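Local coordinates for protein trans-4-hydroxy-L-proline dehydratase (Clostridioides difficile 70-100-2010, PDB 6VXC) that catalyses, as a glycyl radical enzyme, the dehydration of trans-4-hydroxy-L-proline to (S)-1-pyrroline-5-carboxylate in anaerobic 4-hydroxyproline degradation, at residues H180-D185 against A299-R304; F360-T365 against G449-C454. All blocks are in the same frame, centred on the assembly; numbering follows the deposited sequence.

Contact 1: residues H180-D185 against A299-R304; sequences HTVCGD and AFTPGR
Cys183 N donates to Thr301 O over 3.0 Å, with an N-H...O angle of 168° and a C=O...N angle of 175°, so donor and carbonyl are almost collinear. This is the sole direct hydrogen bond between 180-185 and 299-304, and a water extends the pairing towards each end: one accepts from Thr181 N and donates to Ala299 O, the other donates to both Gly184 O and Pro302 O. Neither segment is regular strand, and their directions diverge, which fits a single direct bond with bridged flanks.

The Phe300 ring lies obliquely against the other backbone. Its CZ comes 3.5 Å from Cys183 CB, while CE1 packs on Val182 C and CD1 approaches Thr181 O. With SG swung opposite its own backbone N (chi1 -165°), Cys183 forms a sulfur-aromatic contact, SG standing 5.0 Å from the centroid of the Phe300 ring at an oblique angle. Val182 CB leads away from 299-304, yet its two methyls straddle different targets: CG2 meets Thr301 CG2 at 3.5 Å, and CG1 packs directly on the bare alpha carbon of Gly303, 3.3 Å from CA.

With Thr301 OG1 opposite its backbone N, the hydroxyl reaches Gly303 N at 3.0 Å, an ST turn, and Asn362 O, and CG2 is left to meet Val182. His180, bonded to Glu456, the proton acceptor by similarity, starts the same segment. The chemistry implies a buried junction close to Glu456, where one straight bond and two waters satisfy, at least in part, the backbone groups they join.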
# COMPACT_ATOMS: atom_id res chain seq x y z
N HIS A 180 6.91 -1.14 -2.43
CA HIS A 180 6.25 0.13 -2.19
C HIS A 180 6.73 1.20 -3.17
O HIS A 180 7.10 2.30 -2.77
CB HIS A 180 6.46 0.61 -0.74
CG HIS A 180 5.48 1.65 -0.32
ND1 HIS A 180 5.68 2.99 -0.53
CD2 HIS A 180 4.27 1.54 0.29
CE1 HIS A 180 4.64 3.67 -0.08
NE2 HIS A 180 3.77 2.81 0.43
N THR A 181 6.69 0.88 -4.47
CA THR A 181 7.25 1.80 -5.46
C THR A 181 6.36 1.86 -6.71
O THR A 181 5.45 1.05 -6.90
CB THR A 181 8.70 1.41 -5.80
OG1 THR A 181 9.34 2.50 -6.47
CG2 THR A 181 8.76 0.19 -6.68
N VAL A 182 6.63 2.84 -7.57
CA VAL A 182 5.75 3.22 -8.68
C VAL A 182 6.59 3.43 -9.93
O VAL A 182 7.68 4.01 -9.87
CB VAL A 182 4.94 4.50 -8.33
CG1 VAL A 182 4.02 4.96 -9.51
CG2 VAL A 182 4.09 4.26 -7.08
N CYS A 183 6.07 2.99 -11.06
CA CYS A 183 6.78 3.10 -12.33
C CYS A 183 6.87 4.56 -12.76
O CYS A 183 5.94 5.34 -12.57
CB CYS A 183 6.05 2.28 -13.39
SG CYS A 183 6.98 1.96 -14.88
N GLY A 184 8.01 4.93 -13.31
CA GLY A 184 8.19 6.22 -13.97
C GLY A 184 7.87 6.14 -15.45
O GLY A 184 7.05 5.33 -15.89
N ASP A 185 8.57 6.94 -16.25
CA ASP A 185 8.33 6.99 -17.68
C ASP A 185 9.41 6.28 -18.49
O ASP A 185 9.32 6.25 -19.72
CB ASP A 185 8.21 8.44 -18.17
CG ASP A 185 9.52 9.21 -18.07
OD1 ASP A 185 10.49 8.69 -17.49
OD2 ASP A 185 9.58 10.35 -18.58
N ALA A 299 2.48 -4.37 -4.76
CA ALA A 299 2.66 -4.86 -6.12
C ALA A 299 3.45 -3.88 -6.98
O ALA A 299 4.61 -3.59 -6.70
CB ALA A 299 1.29 -5.16 -6.75
N PHE A 300 2.83 -3.38 -8.05
CA PHE A 300 3.41 -2.34 -8.89
C PHE A 300 2.26 -1.51 -9.45
O PHE A 300 1.10 -1.92 -9.38
CB PHE A 300 4.29 -2.94 -10.02
CG PHE A 300 5.36 -2.00 -10.54
CD1 PHE A 300 6.12 -1.24 -9.67
CD2 PHE A 300 5.63 -1.91 -11.89
CE1 PHE A 300 7.12 -0.40 -10.14
CE2 PHE A 300 6.62 -1.06 -12.36
CZ PHE A 300 7.37 -0.31 -11.50
N THR A 301 2.58 -0.33 -9.98
CA THR A 301 1.55 0.51 -10.55
C THR A 301 2.17 1.43 -11.59
O THR A 301 3.28 1.93 -11.38
CB THR A 301 0.82 1.37 -9.49
OG1 THR A 301 0.05 2.39 -10.15
CG2 THR A 301 1.80 2.03 -8.53
N PRO A 302 1.46 1.72 -12.67
CA PRO A 302 1.97 2.70 -13.63
C PRO A 302 1.97 4.12 -13.09
O PRO A 302 2.57 5.01 -13.72
CB PRO A 302 1.02 2.55 -14.83
CG PRO A 302 -0.25 2.11 -14.19
CD PRO A 302 0.12 1.22 -13.06
N GLY A 303 1.34 4.36 -11.93
CA GLY A 303 1.34 5.70 -11.36
C GLY A 303 0.49 6.66 -12.16
O GLY A 303 -0.74 6.54 -12.16
N ARG A 304 1.12 7.62 -12.84
CA ARG A 304 0.41 8.66 -13.59
C ARG A 304 0.07 8.16 -14.99
O ARG A 304 0.54 8.66 -16.01
CB ARG A 304 1.24 9.94 -13.61
CG ARG A 304 1.66 10.46 -12.22
CD ARG A 304 0.50 11.14 -11.43
NE ARG A 304 0.16 12.41 -12.07
CZ ARG A 304 -0.92 12.59 -12.82
NH1 ARG A 304 -1.79 11.60 -12.98
NH2 ARG A 304 -1.13 13.76 -13.40
O HOH W 1 6.02 -1.83 -5.12
O HOH W 2 4.39 4.00 -15.56

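Contact 2: residues F360-T365 against G449-C454; sequences FANINT and GGTSGC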
# COMPACT_ATOMS: atom_id res chain seq x y z
N PHE A 360 -2.97 -3.23 -3.48
CA PHE A 360 -2.77 -1.79 -3.33
C PHE A 360 -1.98 -1.20 -4.50
O PHE A 360 -1.06 -0.41 -4.31
CB PHE A 360 -2.07 -1.47 -2.00
CG PHE A 360 -2.85 -1.89 -0.81
CD1 PHE A 360 -2.79 -3.18 -0.34
CD2 PHE A 360 -3.66 -0.98 -0.15
CE1 PHE A 360 -3.51 -3.56 0.75
CE2 PHE A 360 -4.39 -1.36 0.94
CZ PHE A 360 -4.32 -2.67 1.39
N ALA A 361 -2.38 -1.55 -5.72
CA ALA A 361 -1.79 -0.97 -6.92
C ALA A 361 -2.57 0.31 -7.21
O ALA A 361 -3.68 0.28 -7.74
CB ALA A 361 -1.84 -1.93 -8.10
N ASN A 362 -1.98 1.44 -6.85
CA ASN A 362 -2.67 2.72 -6.77
C ASN A 362 -2.40 3.54 -8.04
O ASN A 362 -1.26 3.93 -8.31
CB ASN A 362 -2.19 3.44 -5.51
CG ASN A 362 -2.98 4.69 -5.20
OD1 ASN A 362 -3.42 5.41 -6.09
ND2 ASN A 362 -3.11 4.99 -3.91
N ILE A 363 -3.46 3.85 -8.79
CA ILE A 363 -3.38 4.66 -10.00
C ILE A 363 -3.90 6.06 -9.69
O ILE A 363 -4.97 6.21 -9.08
CB ILE A 363 -4.14 3.98 -11.16
CG1 ILE A 363 -3.48 2.62 -11.47
CG2 ILE A 363 -4.17 4.89 -12.38
CD1 ILE A 363 -4.14 1.78 -12.55
N ASN A 364 -3.12 7.08 -10.06
CA ASN A 364 -3.41 8.50 -9.84
C ASN A 364 -3.84 9.11 -11.18
O ASN A 364 -3.02 9.24 -12.10
CB ASN A 364 -2.17 9.23 -9.32
CG ASN A 364 -1.92 9.05 -7.81
OD1 ASN A 364 -1.21 9.86 -7.24
ND2 ASN A 364 -2.45 7.99 -7.19
N THR A 365 -5.10 9.52 -11.29
CA THR A 365 -5.64 10.11 -12.51
C THR A 365 -5.99 11.58 -12.26
O THR A 365 -6.52 11.93 -11.20
CB THR A 365 -6.88 9.30 -12.98
OG1 THR A 365 -6.47 7.98 -13.32
CG2 THR A 365 -7.56 9.92 -14.21
N GLY A 449 5.28 13.25 -9.36
CA GLY A 449 4.97 12.43 -8.22
C GLY A 449 3.47 12.27 -7.95
O GLY A 449 2.60 12.75 -8.67
N GLY A 450 3.20 11.57 -6.86
CA GLY A 450 1.83 11.28 -6.50
C GLY A 450 1.81 10.44 -5.25
O GLY A 450 2.75 10.47 -4.45
N THR A 451 0.70 9.72 -5.06
CA THR A 451 0.55 8.82 -3.94
C THR A 451 0.44 7.40 -4.46
O THR A 451 -0.08 7.17 -5.56
CB THR A 451 -0.69 9.15 -3.09
OG1 THR A 451 -1.87 9.10 -3.90
CG2 THR A 451 -0.57 10.53 -2.43
N SER A 452 0.93 6.45 -3.68
CA SER A 452 0.78 5.04 -3.98
C SER A 452 0.35 4.33 -2.72
O SER A 452 0.18 4.94 -1.66
CB SER A 452 2.08 4.44 -4.55
OG SER A 452 3.11 4.43 -3.58
N GLY A 453 0.19 3.02 -2.83
CA GLY A 453 -0.31 2.25 -1.70
C GLY A 453 -1.66 2.81 -1.28
O GLY A 453 -2.58 2.92 -2.08
N CYS A 454 -1.77 3.22 -0.02
CA CYS A 454 -2.99 3.83 0.48
C CYS A 454 -3.02 5.35 0.26
O CYS A 454 -3.92 5.86 -0.41
CB CYS A 454 -3.17 3.50 1.97
SG CYS A 454 -3.46 1.74 2.29
O HOH W 3 0.54 1.40 -5.35
O HOH W 4 -0.31 6.52 -8.54
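Asn362 and Asn364 reach from strand 362-365 to the backbone of 449-454; their torsions differ, and with their positions on the strand bring the amides to different targets. In Asn362, CG lies opposite the backbone N (chi1 -171°), which carries ND2 to within 2.8 Å of Gly453 O. The bond is fairly straight at the hydrogen, and the acceptor lies close to the amide plane of Asn362, but the donor stands 50° above the carbonyl plane of Gly453, off its lone pairs. Asn364 instead sets CG opposite its carbonyl carbon (chi1 -80°), and OD1 accepts from Thr451 N at 2.9 Å. Thr451 OG1 adds a weak bond to the same OD1, and Gln400 NE2 supplies another. That oxygen also lies 3.4 Å from Gly450 CA, a close approach over a residue with no side chain.

The strands run nearly antiparallel, with axes 6.6 Å apart; side chains and waters span this gap. One water donates to Phe360 O and accepts from Asn362 N and Gly453 N; a second donates to Asn362 O and Thr451 O.

At the far end, the Phe360 ring meets Cys454, the radical cysteine by similarity: SG is 3.5 Å from Phe360 CE2 and 4.5 Å from the ring centroid, lying obliquely. Tyr786 packs edge-to-face with Phe360. Asn362 OD1 is taken by Asn398, and Tyr427 bonds to both Asn362 ND2 and Cys454 O. Hydrogen bonds from the asparagine side chains hold the backbone on the way to Cys454, probably restricting its movement, while the sulfur borders an aromatic surface.

How the contacts relate
From the N terminus, contact 1 closes first: 180-185, in the loop between helices 158-166 and 186-189, meets 299-304 after 113 largely helical residues. The chain then passes through helices 305-318, 324-339 and 348-353 to 360-365, and after 83 further residues contact 2 closes at 449-454. The two closures are in series, neither enclosing the other, yet their centres are 8 Å apart. They join directly: besides the threonine hydroxyl already bonded across, Gly303 O lies 3.2 Å from Asn364 N, a probable hydrogen bond. Segment 299-304 thus bridges the loop 180-185 to outer strand 362-366 of the mixed sheet, which in turn faces the strand leading to Cys454.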